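Local coordinates for DUF574 domain-containing protein (Thermobifida fusca, PDB 2QE6) that binds S-adenosylmethionine and is probably a methyltransferase that uses it as methyl donor, although its substrate is not known, at residues A[41-46]-A[214-219]; A[243-246]-A[252-255]; A[195-200]-A[206-211]. The protein carries 1 engineered substitution. All blocks are in the same frame, centred on the assembly; numbering follows the deposited sequence.

Interaction 1 (A[41-46]-A[214-219])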
ATOM      1  N   ARG A  41      -0.946  15.925 -11.589  1.00 34.74           N
ATOM      2  CA  ARG A  41       0.327  16.631 -11.435  1.00 34.40           C
ATOM      3  C   ARG A  41       0.120  17.986 -10.719  1.00 33.92           C
ATOM      4  O   ARG A  41       0.900  18.364  -9.839  1.00 31.74           O
ATOM      5  CB  ARG A  41       0.990  16.786 -12.785  1.00 35.60           C
ATOM      6  CG  ARG A  41       1.391  15.422 -13.379  1.00 29.21           C
ATOM      7  CD  ARG A  41       2.154  15.491 -14.679  1.00 37.06           C
ATOM      8  NE  ARG A  41       1.461  16.258 -15.710  1.00 43.45           N
ATOM      9  CZ  ARG A  41       0.585  15.749 -16.567  1.00 41.83           C
ATOM     10  NH1 ARG A  41       0.261  14.463 -16.544  1.00 38.25           N
ATOM     11  NH2 ARG A  41       0.017  16.545 -17.449  1.00 48.89           N
ATOM     12  N   ALA A  42      -0.917  18.720 -11.083  1.00 29.54           N
ATOM     13  CA  ALA A  42      -1.198  19.983 -10.350  1.00 33.28           C
ATOM     14  C   ALA A  42      -1.366  19.734  -8.841  1.00 31.87           C
ATOM     15  O   ALA A  42      -0.870  20.502  -8.015  1.00 31.42           O
ATOM     16  CB  ALA A  42      -2.415  20.732 -10.948  1.00 32.25           C
ATOM     17  N   LEU A  43      -2.041  18.663  -8.443  1.00 32.54           N
ATOM     18  CA  LEU A  43      -2.241  18.467  -7.002  1.00 32.55           C
ATOM     19  C   LEU A  43      -0.933  17.970  -6.339  1.00 31.79           C
ATOM     20  O   LEU A  43      -0.633  18.338  -5.207  1.00 36.35           O
ATOM     21  CB  LEU A  43      -3.420  17.514  -6.698  1.00 35.39           C
ATOM     22  CG  LEU A  43      -3.714  17.163  -5.221  1.00 34.11           C
ATOM     23  CD1 LEU A  43      -4.083  18.431  -4.398  1.00 41.31           C
ATOM     24  CD2 LEU A  43      -4.801  16.092  -5.157  1.00 32.88           C
ATOM     25  N   ALA A  44      -0.186  17.111  -7.015  1.00 33.57           N
ATOM     26  CA  ALA A  44       1.095  16.671  -6.486  1.00 32.91           C
ATOM     27  C   ALA A  44       2.021  17.892  -6.254  1.00 34.29           C
ATOM     28  O   ALA A  44       2.665  17.984  -5.216  1.00 36.43           O
ATOM     29  CB  ALA A  44       1.762  15.655  -7.453  1.00 31.27           C
ATOM     30  N   ASP A  45       2.103  18.789  -7.237  1.00 34.48           N
ATOM     31  CA  ASP A  45       2.904  20.018  -7.169  1.00 34.13           C
ATOM     32  C   ASP A  45       2.487  20.881  -5.996  1.00 33.79           C
ATOM     33  O   ASP A  45       3.311  21.349  -5.226  1.00 34.13           O
ATOM     34  CB  ASP A  45       2.729  20.863  -8.446  1.00 37.35           C
ATOM     35  CG  ASP A  45       3.457  20.281  -9.677  1.00 39.58           C
ATOM     36  OD1 ASP A  45       4.258  19.326  -9.491  1.00 47.38           O
ATOM     37  OD2 ASP A  45       3.201  20.787 -10.826  1.00 42.02           O
ATOM     38  N   TYR A  46       1.186  21.114  -5.895  1.00 32.59           N
ATOM     39  CA  TYR A  46       0.636  21.878  -4.787  1.00 33.16           C
ATOM     40  C   TYR A  46       0.983  21.251  -3.413  1.00 31.81           C
ATOM     41  O   TYR A  46       1.416  21.955  -2.485  1.00 36.95           O
ATOM     42  CB  TYR A  46      -0.855  22.010  -4.974  1.00 33.16           C
ATOM     43  CG  TYR A  46      -1.617  22.571  -3.819  1.00 24.47           C
ATOM     44  CD1 TYR A  46      -1.772  23.916  -3.664  1.00 36.17           C
ATOM     45  CD2 TYR A  46      -2.200  21.732  -2.880  1.00 36.90           C
ATOM     46  CE1 TYR A  46      -2.520  24.421  -2.592  1.00 32.14           C
ATOM     47  CE2 TYR A  46      -2.906  22.224  -1.811  1.00 32.61           C
ATOM     48  CZ  TYR A  46      -3.082  23.569  -1.696  1.00 35.78           C
ATOM     49  OH  TYR A  46      -3.806  24.086  -0.631  1.00 36.03           O
ATOM     50  N   GLU A 214      -9.336  16.882   1.649  1.00 36.85           N
ATOM     51  CA  GLU A 214     -10.101  17.889   0.916  1.00 33.94           C
ATOM     52  C   GLU A 214     -10.078  17.647  -0.586  1.00 37.76           C
ATOM     53  O   GLU A 214     -11.059  17.902  -1.283  1.00 39.90           O
ATOM     54  CB  GLU A 214      -9.557  19.267   1.202  1.00 34.01           C
ATOM     55  CG  GLU A 214      -9.760  19.734   2.642  1.00 32.61           C
ATOM     56  CD  GLU A 214     -11.180  19.962   3.009  1.00 39.51           C
ATOM     57  OE1 GLU A 214     -12.024  20.040   2.111  1.00 41.10           O
ATOM     58  OE2 GLU A 214     -11.464  20.101   4.208  1.00 30.27           O
ATOM     59  N   ASN A 215      -8.958  17.179  -1.091  1.00 35.52           N
ATOM     60  CA  ASN A 215      -8.760  17.072  -2.556  1.00 36.56           C
ATOM     61  C   ASN A 215      -9.023  15.689  -3.107  1.00 36.68           C
ATOM     62  O   ASN A 215      -9.323  15.535  -4.282  1.00 37.12           O
ATOM     63  CB  ASN A 215      -7.363  17.567  -2.908  1.00 37.10           C
ATOM     64  CG  ASN A 215      -7.236  19.045  -2.725  1.00 39.89           C
ATOM     65  OD1 ASN A 215      -7.673  19.787  -3.572  1.00 43.31           O
ATOM     66  ND2 ASN A 215      -6.686  19.488  -1.611  1.00 35.08           N
ATOM     67  N   LEU A 216      -8.888  14.675  -2.264  1.00 38.57           N
ATOM     68  CA  LEU A 216      -9.018  13.274  -2.696  1.00 36.39           C
ATOM     69  C   LEU A 216     -10.096  12.463  -1.909  1.00 37.07           C
ATOM     70  O   LEU A 216     -10.378  11.330  -2.262  1.00 38.34           O
ATOM     71  CB  LEU A 216      -7.661  12.559  -2.695  1.00 38.16           C
ATOM     72  CG  LEU A 216      -6.621  13.025  -3.702  1.00 38.27           C
ATOM     73  CD1 LEU A 216      -5.256  12.393  -3.452  1.00 40.42           C
ATOM     74  CD2 LEU A 216      -7.140  12.769  -5.117  1.00 33.19           C
ATOM     75  N   GLY A 217     -10.753  13.062  -0.909  1.00 35.10           N
ATOM     76  CA  GLY A 217     -11.925  12.452  -0.294  1.00 35.46           C
ATOM     77  C   GLY A 217     -11.694  11.821   1.060  1.00 34.57           C
ATOM     78  O   GLY A 217     -12.617  11.738   1.860  1.00 36.39           O
ATOM     79  N   GLU A 218     -10.489  11.318   1.290  1.00 37.22           N
ATOM     80  CA  GLU A 218     -10.109  10.626   2.524  1.00 40.93           C
ATOM     81  C   GLU A 218      -8.664  10.955   2.841  1.00 42.39           C
ATOM     82  O   GLU A 218      -7.883  11.142   1.918  1.00 43.10           O
ATOM     83  CB  GLU A 218     -10.204   9.113   2.320  1.00 40.54           C
ATOM     84  CG  GLU A 218     -11.610   8.577   1.996  1.00 38.71           C
ATOM     85  CD  GLU A 218     -12.541   8.667   3.177  1.00 42.42           C
ATOM     86  OE1 GLU A 218     -12.052   9.010   4.280  1.00 41.34           O
ATOM     87  OE2 GLU A 218     -13.769   8.460   2.978  1.00 44.28           O
ATOM     88  N   GLY A 219      -8.304  11.012   4.127  1.00 40.07           N
ATOM     89  CA  GLY A 219      -6.882  11.245   4.524  1.00 39.99           C
ATOM     90  C   GLY A 219      -6.747  11.404   6.015  1.00 36.85           C
ATOM     91  O   GLY A 219      -7.257  12.353   6.582  1.00 39.95           O
TER
HETATM   92  O   HOH W   1      -6.495  21.936  -0.117  1.00 38.53           O
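Leu43 packs on Asn215 and Leu216 in a small, largely apolar surface contact between helix 38-48 and the C-terminal end of helix 203-216. Leu43 makes nearly all the side-chain packing from its helix. Its CG stands anti to the backbone N (chi1 177°), which sends both methyls across to the other helix. CD1 lies against the amide of Asn215, 3.6 Å from Asn215 CG. CD2 touches Asn215 CB and also reaches Leu216, with Leu43 CD2 3.9 Å from Leu216 CG. The backbones stay well apart, the CA atoms of Leu43 and Asn215 being 8.0 Å from each other. In this Rossmann-like methyltransferase fold the two helices meet at the surface, the centre of the contact about 17 Å from the centre of the chain. Helix 23-30 covers the same patch, through Val26 on Leu43 and Ile23 on Leu216. It also carries Tyr27, a residue that binds S-adenosylmethionine, whose side chain is about 8 Å from that of Leu216. The polar end of Asn215 turns back to its own helix, where ND2 bonds to Ile211 O. Asn215 ND2 also donates to a water at 2.9 Å, and that water has a weak link to the hydroxyl of Tyr46.

Interaction 2 (A[243-246]-A[252-255]); sequences YTAL and PVDP
Leu246 and Pro255 bring the two backbones nearest, with 6.9 Å between their CA atoms, where the irregular segment 252-255 passes beside a short 3-10 turn at 244-246. Within the turn, Leu246 N bonds to Tyr243 O at 2.9 Å. No hydrogen bond joins the two segments, so the contact rests on apolar side chains.

Leu246 has the largest share. Its CB does not point at segment 252-255, but with CG anti to the carbonyl carbon (chi1 -62°) the branched end swings toward it. The two methyls then divide the work. CD2 meets Val253, with Leu246 CD2 3.7 Å from Val253 CG2, and it also touches the backbone of Pro255, 3.8 Å from Pro255 CA. CD1 meets the proline ring at its CB, with Leu246 CD1 and Pro255 CB 3.8 Å apart. Leu246 crosses both partners at about a right angle.

Val253 points toward the turn and meets it with both branches. CG2 takes the leucine methyl, and Val253 CG1 rests 3.8 Å from Ala245 O. The methyl of Ala245 adds a looser touch, its CB 4.4 Å from Val253 CG2. Asp254, between the two contacting residues, points away; its OD1 bonds to the backbone N of Asp256.

The contact joins two parts of the long connection between antiparallel strands 235-243 and 265-271. Strand 235-243 is an edge strand of the sheet within this chain. Leu258, farther along the same loop, touches both Val253 and Tyr243. Glu60 of helix 54-75 packs on Thr244 and Ala245, while Thr244 shares backbone hydrogen bonding with Gly265 at the start of strand 265-271.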
ATOM      1  N   TYR A 243       9.011   4.536  11.661  1.00 32.23           N
ATOM      2  CA  TYR A 243       9.080   5.339  10.449  1.00 33.12           C
ATOM      3  C   TYR A 243       9.543   4.431   9.292  1.00 35.30           C
ATOM      4  O   TYR A 243      10.337   3.533   9.466  1.00 34.15           O
ATOM      5  CB  TYR A 243      10.003   6.537  10.634  1.00 34.37           C
ATOM      6  CG  TYR A 243       9.478   7.634  11.551  1.00 32.49           C
ATOM      7  CD1 TYR A 243       8.294   8.307  11.262  1.00 28.97           C
ATOM      8  CD2 TYR A 243      10.164   7.994  12.695  1.00 31.60           C
ATOM      9  CE1 TYR A 243       7.817   9.355  12.088  1.00 33.81           C
ATOM     10  CE2 TYR A 243       9.697   9.033  13.521  1.00 33.16           C
ATOM     11  CZ  TYR A 243       8.521   9.706  13.198  1.00 27.92           C
ATOM     12  OH  TYR A 243       8.037  10.731  13.982  1.00 37.96           O
ATOM     13  N   THR A 244       8.976   4.627   8.117  1.00 35.20           N
ATOM     14  CA  THR A 244       9.196   3.704   7.015  1.00 34.84           C
ATOM     15  C   THR A 244      10.696   3.408   6.718  1.00 36.67           C
ATOM     16  O   THR A 244      11.033   2.250   6.469  1.00 34.79           O
ATOM     17  CB  THR A 244       8.411   4.156   5.707  1.00 36.80           C
ATOM     18  OG1 THR A 244       8.738   5.520   5.378  1.00 33.19           O
ATOM     19  CG2 THR A 244       6.906   4.038   5.894  1.00 35.19           C
ATOM     20  N   ALA A 245      11.583   4.409   6.770  1.00 35.82           N
ATOM     21  CA  ALA A 245      13.000   4.205   6.448  1.00 34.65           C
ATOM     22  C   ALA A 245      13.749   3.349   7.519  1.00 35.04           C
ATOM     23  O   ALA A 245      14.845   2.842   7.262  1.00 37.01           O
ATOM     24  CB  ALA A 245      13.687   5.534   6.282  1.00 35.39           C
ATOM     25  N   LEU A 246      13.143   3.245   8.710  1.00 35.31           N
ATOM     26  CA  LEU A 246      13.701   2.516   9.843  1.00 35.41           C
ATOM     27  C   LEU A 246      13.264   1.041   9.865  1.00 35.59           C
ATOM     28  O   LEU A 246      13.729   0.265  10.702  1.00 33.13           O
ATOM     29  CB  LEU A 246      13.278   3.209  11.162  1.00 33.93           C
ATOM     30  CG  LEU A 246      13.732   4.651  11.405  1.00 36.08           C
ATOM     31  CD1 LEU A 246      13.291   5.174  12.799  1.00 30.54           C
ATOM     32  CD2 LEU A 246      15.242   4.801  11.260  1.00 35.18           C
ATOM     33  N   PRO A 252      22.430   2.300   5.300  1.00 64.34           N
ATOM     34  CA  PRO A 252      22.580   2.825   6.664  1.00 63.10           C
ATOM     35  C   PRO A 252      21.562   3.934   6.956  1.00 59.98           C
ATOM     36  O   PRO A 252      21.214   4.724   6.056  1.00 60.41           O
ATOM     37  CB  PRO A 252      24.031   3.361   6.688  1.00 64.47           C
ATOM     38  CG  PRO A 252      24.661   2.924   5.375  1.00 65.03           C
ATOM     39  CD  PRO A 252      23.526   2.747   4.419  1.00 65.47           C
ATOM     40  N   VAL A 253      21.072   3.973   8.194  1.00 55.51           N
ATOM     41  CA  VAL A 253      20.027   4.937   8.581  1.00 52.54           C
ATOM     42  C   VAL A 253      20.045   5.162  10.093  1.00 50.25           C
ATOM     43  O   VAL A 253      20.114   4.222  10.887  1.00 51.80           O
ATOM     44  CB  VAL A 253      18.610   4.487   8.142  1.00 49.44           C
ATOM     45  CG1 VAL A 253      18.273   3.232   8.814  1.00 45.58           C
ATOM     46  CG2 VAL A 253      17.557   5.578   8.457  1.00 52.30           C
ATOM     47  N   ASP A 254      19.944   6.432  10.452  1.00 45.38           N
ATOM     48  CA  ASP A 254      20.125   6.922  11.799  1.00 40.99           C
ATOM     49  C   ASP A 254      18.784   7.490  12.288  1.00 40.28           C
ATOM     50  O   ASP A 254      18.277   8.480  11.747  1.00 39.32           O
ATOM     51  CB  ASP A 254      21.185   8.009  11.703  1.00 39.94           C
ATOM     52  CG  ASP A 254      21.556   8.580  13.022  1.00 38.82           C
ATOM     53  OD1 ASP A 254      20.798   8.305  13.992  1.00 35.65           O
ATOM     54  OD2 ASP A 254      22.608   9.309  13.057  1.00 32.89           O
ATOM     55  N   PRO A 255      18.168   6.850  13.283  1.00 39.09           N
ATOM     56  CA  PRO A 255      16.827   7.265  13.679  1.00 36.91           C
ATOM     57  C   PRO A 255      16.721   8.684  14.229  1.00 34.62           C
ATOM     58  O   PRO A 255      15.646   9.240  14.278  1.00 35.27           O
ATOM     59  CB  PRO A 255      16.434   6.207  14.738  1.00 37.03           C
ATOM     60  CG  PRO A 255      17.688   5.735  15.248  1.00 39.17           C
ATOM     61  CD  PRO A 255      18.612   5.687  14.065  1.00 40.59           C
TER

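Interaction 3 (A[195-200]-A[206-211]). With SO4 (sulfate ion), chain C.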
ATOM      1  N   THR A 195       1.301   0.325   5.726  1.00 32.37           N
ATOM      2  CA  THR A 195       2.023   1.560   6.000  1.00 33.77           C
ATOM      3  C   THR A 195       0.962   2.656   6.071  1.00 32.30           C
ATOM      4  O   THR A 195      -0.135   2.491   5.563  1.00 34.67           O
ATOM      5  CB  THR A 195       3.120   1.876   5.003  1.00 34.95           C
ATOM      6  OG1 THR A 195       2.536   2.374   3.785  1.00 39.38           O
ATOM      7  CG2 THR A 195       3.999   0.655   4.763  1.00 33.75           C
ATOM      8  N   SER A 196       1.303   3.773   6.671  1.00 34.35           N
ATOM      9  CA  SER A 196       0.306   4.788   6.956  1.00 33.23           C
ATOM     10  C   SER A 196       0.994   6.116   7.195  1.00 36.85           C
ATOM     11  O   SER A 196       2.027   6.168   7.837  1.00 36.73           O
ATOM     12  CB  SER A 196      -0.457   4.441   8.215  1.00 35.21           C
ATOM     13  OG  SER A 196      -1.426   5.479   8.547  1.00 34.22           O
ATOM     14  N   LEU A 197       0.369   7.181   6.712  1.00 35.62           N
ATOM     15  CA  LEU A 197       0.604   8.502   7.210  1.00 34.30           C
ATOM     16  C   LEU A 197       0.461   8.511   8.732  1.00 33.90           C
ATOM     17  O   LEU A 197      -0.531   7.998   9.283  1.00 35.39           O
ATOM     18  CB  LEU A 197      -0.396   9.450   6.530  1.00 34.77           C
ATOM     19  CG  LEU A 197      -0.375  10.957   6.790  1.00 45.42           C
ATOM     20  CD1 LEU A 197       1.007  11.611   6.503  1.00 46.91           C
ATOM     21  CD2 LEU A 197      -1.473  11.545   5.930  1.00 43.03           C
ATOM     22  N   VAL A 198       1.429   9.132   9.420  1.00 32.52           N
ATOM     23  CA  VAL A 198       1.528   9.039  10.895  1.00 30.70           C
ATOM     24  C   VAL A 198       1.389  10.436  11.481  1.00 33.25           C
ATOM     25  O   VAL A 198       1.731  11.417  10.841  1.00 31.72           O
ATOM     26  CB  VAL A 198       2.859   8.333  11.371  1.00 31.11           C
ATOM     27  CG1 VAL A 198       4.080   9.221  11.150  1.00 28.12           C
ATOM     28  CG2 VAL A 198       2.745   7.886  12.853  1.00 30.36           C
ATOM     29  N   ASP A 199       0.797  10.525  12.665  1.00 32.28           N
ATOM     30  CA  ASP A 199       0.784  11.755  13.465  1.00 33.46           C
ATOM     31  C   ASP A 199       1.712  11.470  14.649  1.00 32.29           C
ATOM     32  O   ASP A 199       1.359  10.720  15.561  1.00 34.59           O
ATOM     33  CB  ASP A 199      -0.630  12.087  13.971  1.00 30.77           C
ATOM     34  CG  ASP A 199      -0.718  13.409  14.720  1.00 38.95           C
ATOM     35  OD1 ASP A 199       0.316  13.973  15.080  1.00 35.18           O
ATOM     36  OD2 ASP A 199      -1.837  13.873  14.981  1.00 35.64           O
ATOM     37  N   THR A 200       2.891  12.090  14.631  1.00 34.86           N
ATOM     38  CA  THR A 200       3.788  12.120  15.770  1.00 34.90           C
ATOM     39  C   THR A 200       3.970  13.592  16.192  1.00 32.59           C
ATOM     40  O   THR A 200       5.010  13.969  16.721  1.00 34.17           O
ATOM     41  CB  THR A 200       5.132  11.441  15.456  1.00 34.34           C
ATOM     42  OG1 THR A 200       5.713  12.061  14.319  1.00 35.65           O
ATOM     43  CG2 THR A 200       4.954   9.925  15.158  1.00 32.17           C
ATOM     44  N   GLN A 206      -0.549  16.545   9.745  1.00 30.65           N
ATOM     45  CA  GLN A 206      -1.978  16.870   9.758  1.00 33.79           C
ATOM     46  C   GLN A 206      -2.352  17.814   8.590  1.00 32.26           C
ATOM     47  O   GLN A 206      -3.454  17.746   8.090  1.00 30.63           O
ATOM     48  CB  GLN A 206      -2.401  17.450  11.083  1.00 34.07           C
ATOM     49  CG  GLN A 206      -2.573  16.404  12.262  1.00 35.43           C
ATOM     50  CD  GLN A 206      -3.742  15.391  12.069  1.00 36.26           C
ATOM     51  OE1 GLN A 206      -4.600  15.546  11.196  1.00 36.59           O
ATOM     52  NE2 GLN A 206      -3.770  14.364  12.912  1.00 33.47           N
ATOM     53  N   LYS A 207      -1.422  18.662   8.149  1.00 31.92           N
ATOM     54  CA  LYS A 207      -1.612  19.480   6.946  1.00 30.11           C
ATOM     55  C   LYS A 207      -1.678  18.599   5.713  1.00 33.24           C
ATOM     56  O   LYS A 207      -2.516  18.789   4.861  1.00 32.00           O
ATOM     57  CB  LYS A 207      -0.487  20.501   6.811  1.00 32.87           C
ATOM     58  CG  LYS A 207      -0.785  21.613   5.845  1.00 33.80           C
ATOM     59  CD  LYS A 207       0.262  22.740   5.986  1.00 36.66           C
ATOM     60  CE  LYS A 207      -0.149  23.978   5.253  1.00 42.56           C
ATOM     61  NZ  LYS A 207       0.827  25.063   5.517  1.00 45.18           N
ATOM     62  N   LEU A 208      -0.822  17.593   5.635  1.00 33.02           N
ATOM     63  CA  LEU A 208      -0.883  16.637   4.517  1.00 30.02           C
ATOM     64  C   LEU A 208      -2.204  15.824   4.513  1.00 33.44           C
ATOM     65  O   LEU A 208      -2.884  15.692   3.489  1.00 37.32           O
ATOM     66  CB  LEU A 208       0.311  15.696   4.573  1.00 32.30           C
ATOM     67  CG  LEU A 208       0.251  14.654   3.486  1.00 28.09           C
ATOM     68  CD1 LEU A 208       0.078  15.297   2.096  1.00 30.56           C
ATOM     69  CD2 LEU A 208       1.491  13.710   3.608  1.00 31.14           C
ATOM     70  N   ALA A 209      -2.592  15.313   5.669  1.00 34.37           N
ATOM     71  CA  ALA A 209      -3.905  14.664   5.836  1.00 33.37           C
ATOM     72  C   ALA A 209      -5.070  15.568   5.371  1.00 35.31           C
ATOM     73  O   ALA A 209      -5.958  15.086   4.701  1.00 34.49           O
ATOM     74  CB  ALA A 209      -4.088  14.172   7.309  1.00 31.51           C
ATOM     75  N   ARG A 210      -5.079  16.856   5.754  1.00 31.27           N
ATOM     76  CA  ARG A 210      -6.112  17.793   5.330  1.00 32.10           C
ATOM     77  C   ARG A 210      -6.116  17.960   3.816  1.00 33.88           C
ATOM     78  O   ARG A 210      -7.152  17.840   3.180  1.00 35.26           O
ATOM     79  CB  ARG A 210      -5.954  19.111   6.035  1.00 31.68           C
ATOM     80  CG  ARG A 210      -7.069  20.151   5.852  1.00 30.37           C
ATOM     81  CD  ARG A 210      -8.395  19.600   6.312  1.00 27.39           C
ATOM     82  NE  ARG A 210      -9.433  20.506   5.950  1.00 30.03           N
ATOM     83  CZ  ARG A 210      -9.754  21.547   6.699  1.00 24.95           C
ATOM     84  NH1 ARG A 210      -9.012  21.826   7.736  1.00 33.20           N
ATOM     85  NH2 ARG A 210     -10.716  22.385   6.324  1.00 27.71           N
ATOM     86  N   ILE A 211      -4.971  18.245   3.224  1.00 33.35           N
ATOM     87  CA  ILE A 211      -4.918  18.396   1.774  1.00 32.47           C
ATOM     88  C   ILE A 211      -5.472  17.158   1.104  1.00 35.44           C
ATOM     89  O   ILE A 211      -6.235  17.270   0.153  1.00 35.38           O
ATOM     90  CB  ILE A 211      -3.479  18.677   1.294  1.00 32.01           C
ATOM     91  CG1 ILE A 211      -3.054  20.057   1.825  1.00 29.90           C
ATOM     92  CG2 ILE A 211      -3.397  18.566  -0.224  1.00 31.71           C
ATOM     93  CD1 ILE A 211      -1.581  20.413   1.580  1.00 32.14           C
TER
HETATM   94  S   SO4 C 274      -7.639  13.293  13.819  1.00 83.35           S
HETATM   95  O1  SO4 C 274      -8.341  14.341  13.063  1.00 66.28           O
HETATM   96  O2  SO4 C 274      -8.520  12.110  13.855  1.00 74.18           O
HETATM   97  O3  SO4 C 274      -6.372  12.867  13.149  1.00 48.27           O
HETATM   98  O4  SO4 C 274      -7.387  13.823  15.184  1.00 68.06           O
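Asp199 and Gln206 meet at about a right angle, their carboxylate and amide planes turned 73° apart. The bond between them is Gln206 NE2 to Asp199 OD2, 2.9 Å long and nearly straight at 172°. OD2 lies in the plane of the amide, but the N-H comes to it from above the carboxylate plane. The chain of Gln206 bends at chi2 (-66°), and NE2 ends beside Asp199 OD2. The same nitrogen also donates to a sulfate ion, with Gln206 NE2 3.0 Å from sulfate O3. Two acceptors therefore hold the amide group by its NH2 end. The sulfate probably came from the crystallisation liquor. The other carboxylate oxygen of Asp199, OD1, takes the backbone N of Gly201.

Deeper in, the contact is apolar. Leu197 points toward the helix and spreads its methyls over two residues. Leu197 CD1 touches Leu208 CD2 at 3.6 Å, the two side chains slanting across each other. Its other methyl, Leu197 CD2, lies 3.9 Å from Ala209 N and also touches Ala209 CB.

Together the polar and apolar pairs seat helix 203-216 against the end of strand 191-197 and the loop that follows, at a strand-to-helix connection of the Rossmann-like methyltransferase fold. This strand lies in the sheet between parallel strand 160-163 and antiparallel strand 265-271. Ser196 bonds through its backbone to Met266 of the latter. Val198 packs on Ile227 of helix 224-229. At the start of the segment, the hydroxyl of Thr195 bonds to Asn61, a residue that binds S-adenosylmethionine.

From the N terminus, helix 38-48 is the first element used. Interaction 1 joins it to the end of helix 203-216 and closes a loop of 167 residues, which holds most of the sheet. Interaction 3 falls within that loop. It closes a short connection from strand 191-197 to the same helix, with five residues between its segments. The two contacts touch, with Ile211 packing on Leu43 and Tyr46. Interaction 2 follows later in the chain and closes a five-residue loop within the long connection between strands 235-243 and 265-271. It does not touch interaction 1, but its Tyr243 meets the segment 195-200 through a probable hydrogen bond to Thr200 and packing on Val198.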